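PDB 3UXF: fimbrial subunit type 1 from Actinomyces oris, which forms the shaft of type 1 fimbriae as their major subunit, polymerising into surface fibres that are attached to the cell wall. Local coordinates for residues T89-D92 / G93-L97; T251-E254 / T255-Y258. All blocks are in the same frame, centred on the assembly; numbering follows the deposited sequence.

In the fold
The two contacts are both local, each made within one continuous stretch of chain, and share no elements: their centres lie 49 Å apart and their nearest atoms about 37 Å. Contact 1 is a surface arrangement at the start of helix 91-99, in the N-terminal pilin domain and about 45 Å from the centre of the chain. Contact 2, about 23 Å from that centre, is a partly buried turn between strands 250-251 and 258-264. Backbone amides need acceptors in both. At the helix start a threonine hydroxyl supplies one, whereas in the turn an aspartate carboxylate does so, and a tyrosine ring there adds face packing and water bridges.

Contact 1 of 2, residues T89-D92 / G93-L97; sequences TTYD and GWKTL
Trp94 overlaps the backbone at the start of helix 91-99, its indole edge set against the carbonyl of Thr90. Thr90 O lies near the plane of the indole, at its edge, 3.2 Å from Trp94 CD1. With CG beside its own backbone N (chi1 -73°), the indole is turned back toward the residues preceding the helix, where NE1 is hydrogen-bonded to Leu88 O and the ring meets that of Trp170. Thr90 is the N-cap: its OG1 accepts from Gly93 N at 3.1 Å, with an N-H...O angle of 152°. The same hydroxyl is also hydrogen-bonded to Asp87 O. Thr90 O receives further, weak bonds from Gly93 N and from Trp94 N, the latter at 3.5 Å.

Beyond the cap, regular helical bonding begins with Lys95 N to Tyr91 O (2.8 Å) and Thr96 N to Asp92 O (2.9 Å). Tyr91 and Lys95 run side by side in the same direction, and Tyr91 CE2 is 3.9 Å from Lys95 CB; the lysine chain then bends at chi2 and chi4 and its NZ forms a salt bridge with Asp99. The chemistry thus implies that the first-turn amide of Gly93, a buried residue, is satisfied chiefly by a side-chain hydroxyl, with a weak, strongly bent bond to Thr90 O as a second acceptor.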
loop_
_atom_site.group_PDB
_atom_site.type_symbol
_atom_site.label_atom_id
_atom_site.label_comp_id
_atom_site.label_asym_id
_atom_site.label_seq_id
_atom_site.Cartn_x
_atom_site.Cartn_y
_atom_site.Cartn_z
ATOM N N THR A 89 23.153 20.229 35.369
ATOM C CA THR A 89 23.269 20.404 36.806
ATOM C C THR A 89 23.133 21.877 37.187
ATOM O O THR A 89 23.298 22.225 38.362
ATOM C CB THR A 89 24.581 19.822 37.400
ATOM O OG1 THR A 89 25.691 20.636 37.025
ATOM C CG2 THR A 89 24.822 18.393 36.939
ATOM N N THR A 90 22.812 22.723 36.211
ATOM C CA THR A 90 22.587 24.152 36.431
ATOM C C THR A 90 21.253 24.584 35.809
ATOM O O THR A 90 20.803 24.052 34.767
ATOM C CB THR A 90 23.705 24.998 35.782
ATOM O OG1 THR A 90 23.566 24.970 34.359
ATOM C CG2 THR A 90 25.092 24.434 36.184
ATOM N N TYR A 91 20.632 25.575 36.430
ATOM C CA TYR A 91 19.448 26.178 35.860
ATOM C C TYR A 91 19.758 26.731 34.458
ATOM O O TYR A 91 18.949 26.574 33.536
ATOM C CB TYR A 91 18.936 27.307 36.776
ATOM C CG TYR A 91 17.844 28.148 36.157
ATOM C CD1 TYR A 91 16.505 27.755 36.215
ATOM C CD2 TYR A 91 18.145 29.321 35.474
ATOM C CE1 TYR A 91 15.523 28.521 35.662
ATOM C CE2 TYR A 91 17.151 30.076 34.886
ATOM C CZ TYR A 91 15.850 29.669 34.986
ATOM O OH TYR A 91 14.865 30.430 34.406
ATOM N N ASP A 92 20.931 27.359 34.288
ATOM C CA ASP A 92 21.258 27.962 32.985
ATOM C C ASP A 92 21.217 26.947 31.840
ATOM O O ASP A 92 20.801 27.275 30.735
ATOM C CB ASP A 92 22.636 28.625 32.984
ATOM C CG ASP A 92 22.671 29.923 33.784
ATOM O OD1 ASP A 92 21.594 30.466 34.132
ATOM O OD2 ASP A 92 23.797 30.386 34.059
ATOM N N GLY A 93 21.640 25.720 32.107
ATOM C CA GLY A 93 21.604 24.689 31.082
ATOM C C GLY A 93 20.175 24.377 30.670
ATOM O O GLY A 93 19.872 24.232 29.488
ATOM N N TRP A 94 19.280 24.272 31.648
ATOM C CA TRP A 94 17.890 24.007 31.337
ATOM C C TRP A 94 17.271 25.193 30.615
ATOM O O TRP A 94 16.470 25.003 29.723
ATOM C CB TRP A 94 17.087 23.744 32.613
ATOM C CG TRP A 94 17.397 22.400 33.212
ATOM C CD1 TRP A 94 18.369 22.101 34.128
ATOM C CD2 TRP A 94 16.756 21.170 32.880
ATOM N NE1 TRP A 94 18.354 20.749 34.391
ATOM C CE2 TRP A 94 17.378 20.156 33.634
ATOM C CE3 TRP A 94 15.713 20.832 32.023
ATOM C CZ2 TRP A 94 16.974 18.809 33.572
ATOM C CZ3 TRP A 94 15.304 19.486 31.945
ATOM C CH2 TRP A 94 15.946 18.495 32.727
ATOM N N LYS A 95 17.677 26.403 31.002
ATOM C CA LYS A 95 17.170 27.628 30.373
ATOM C C LYS A 95 17.590 27.688 28.902
ATOM O O LYS A 95 16.782 28.034 28.056
ATOM C CB LYS A 95 17.616 28.871 31.168
ATOM C CG LYS A 95 17.167 30.239 30.599
ATOM C CD LYS A 95 15.676 30.295 30.430
ATOM C CE LYS A 95 15.191 31.733 30.268
ATOM N NZ LYS A 95 15.871 32.404 29.122
ATOM N N THR A 96 18.840 27.332 28.609
ATOM C CA THR A 96 19.297 27.262 27.217
ATOM C C THR A 96 18.405 26.349 26.396
ATOM O O THR A 96 17.999 26.680 25.270
ATOM C CB THR A 96 20.743 26.781 27.128
ATOM O OG1 THR A 96 21.574 27.722 27.810
ATOM C CG2 THR A 96 21.200 26.619 25.653
ATOM N N LEU A 97 18.092 25.182 26.946
ATOM C CA LEU A 97 17.191 24.268 26.231
ATOM C C LEU A 97 15.795 24.858 26.031
ATOM O O LEU A 97 15.205 24.707 24.951
ATOM C CB LEU A 97 17.061 22.927 26.977
ATOM C CG LEU A 97 18.271 21.998 26.978
ATOM C CD1 LEU A 97 17.893 20.696 27.716
ATOM C CD2 LEU A 97 18.763 21.651 25.584
#

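Contact 2 of 2, residues T251-E254 / T255-Y258; sequences TLAE and TTDY
Asp257 and Ala253 are joined by two hydrogen bonds that run in opposite directions. Ala253 N donates to Asp257 OD2 at 2.8 Å, nearly straight at 165°, and uses the anti lone pair of that oxygen. The aspartate CG lies beside its own backbone N, which brings OD2 to the amide of Ala253. In return the backbone amide Asp257 N donates to Ala253 O, also at 2.8 Å. The other carboxylate oxygen, OD1, forms a salt bridge with Lys282, which probably favours the ionised carboxylate. Ala253 O takes a further weak bond from Tyr258 N, and within the turn Thr255 N donates to Tyr258 O.

Apolar and ring contacts involve Leu252, Glu254 and Tyr258. The CA of Glu254 packs over one face of the Tyr258 ring as a CH-pi contact, 3.8 Å from the centroid and 18° off the normal, while Leu252 O lies in the ring plane at its edge. Leu252 CB is 4.0 Å from Tyr258 CD2, and the Leu252 side chain crosses that of Asp257 at about a right angle.

Water-mediated bonds hold the phenol. Tyr258 OH meets one water that donates to Leu252 O and another that donates to Glu254 OE1.

Glu254 and Tyr258 form a single beta bridge. Between them, the positive phi of Thr255 (74°) and the weak bond from Thr256 N to Glu254 O (2.9 Å) define a classic gamma turn centred on Thr255, set in the tight connection that takes the chain from strand 250-251 of a five-stranded sheet to strand 258-264 of a mixed one.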
loop_
_atom_site.group_PDB
_atom_site.type_symbol
_atom_site.label_atom_id
_atom_site.label_comp_id
_atom_site.label_asym_id
_atom_site.label_seq_id
_atom_site.Cartn_x
_atom_site.Cartn_y
_atom_site.Cartn_z
ATOM N N THR A 251 -2.498 18.973 -9.813
ATOM C CA THR A 251 -1.983 17.972 -10.723
ATOM C C THR A 251 -0.641 18.433 -11.260
ATOM O O THR A 251 -0.479 19.591 -11.680
ATOM C CB THR A 251 -2.984 17.754 -11.852
ATOM O OG1 THR A 251 -4.200 17.263 -11.286
ATOM C CG2 THR A 251 -2.483 16.751 -12.901
ATOM N N LEU A 252 0.334 17.526 -11.245
ATOM C CA LEU A 252 1.648 17.808 -11.755
ATOM C C LEU A 252 1.757 17.466 -13.239
ATOM O O LEU A 252 0.912 16.733 -13.789
ATOM C CB LEU A 252 2.672 16.979 -10.989
ATOM C CG LEU A 252 2.733 17.246 -9.481
ATOM C CD1 LEU A 252 3.951 16.527 -8.835
ATOM C CD2 LEU A 252 2.781 18.742 -9.165
ATOM N N ALA A 253 2.778 18.020 -13.884
ATOM C CA ALA A 253 2.920 17.900 -15.335
ATOM C C ALA A 253 4.066 16.997 -15.716
ATOM O O ALA A 253 5.175 17.120 -15.180
ATOM C CB ALA A 253 3.130 19.288 -15.954
ATOM N N GLU A 254 3.829 16.089 -16.670
ATOM C CA GLU A 254 4.934 15.252 -17.113
ATOM C C GLU A 254 6.010 16.145 -17.747
ATOM O O GLU A 254 5.681 17.204 -18.314
ATOM C CB GLU A 254 4.450 14.128 -18.087
ATOM C CG GLU A 254 5.626 13.339 -18.740
ATOM C CD GLU A 254 5.435 11.815 -18.827
ATOM O OE1 GLU A 254 4.269 11.357 -19.016
ATOM O OE2 GLU A 254 6.474 11.075 -18.715
ATOM N N THR A 255 7.261 15.708 -17.639
ATOM C CA THR A 255 8.456 16.433 -18.082
ATOM C C THR A 255 8.799 17.593 -17.160
ATOM O O THR A 255 9.916 17.674 -16.629
ATOM C CB THR A 255 8.333 16.927 -19.511
ATOM O OG1 THR A 255 7.911 15.839 -20.322
ATOM C CG2 THR A 255 9.690 17.453 -20.012
ATOM N N THR A 256 7.844 18.500 -16.955
ATOM C CA THR A 256 8.084 19.616 -16.034
ATOM C C THR A 256 8.332 19.141 -14.604
ATOM O O THR A 256 9.318 19.529 -13.973
ATOM C CB THR A 256 6.888 20.571 -16.048
ATOM O OG1 THR A 256 6.700 21.025 -17.395
ATOM C CG2 THR A 256 7.129 21.752 -15.106
ATOM N N ASP A 257 7.440 18.290 -14.085
ATOM C CA ASP A 257 7.463 17.944 -12.670
ATOM C C ASP A 257 7.921 16.511 -12.377
ATOM O O ASP A 257 8.392 16.205 -11.275
ATOM C CB ASP A 257 6.071 18.139 -12.077
ATOM C CG ASP A 257 5.621 19.592 -12.144
ATOM O OD1 ASP A 257 6.424 20.486 -11.786
ATOM O OD2 ASP A 257 4.467 19.848 -12.527
ATOM N N TYR A 258 7.713 15.636 -13.350
ATOM C CA TYR A 258 8.142 14.248 -13.157
ATOM C C TYR A 258 8.376 13.602 -14.490
ATOM O O TYR A 258 7.945 14.112 -15.529
ATOM C CB TYR A 258 7.064 13.435 -12.409
ATOM C CG TYR A 258 5.766 13.299 -13.175
ATOM C CD1 TYR A 258 5.563 12.244 -14.056
ATOM C CD2 TYR A 258 4.745 14.246 -13.042
ATOM C CE1 TYR A 258 4.373 12.108 -14.754
ATOM C CE2 TYR A 258 3.562 14.127 -13.735
ATOM C CZ TYR A 258 3.392 13.074 -14.606
ATOM O OH TYR A 258 2.207 12.976 -15.291
HETATM O O HOH W 1 0.033 14.179 -14.093
HETATM O O HOH W 2 1.839 11.329 -17.211
#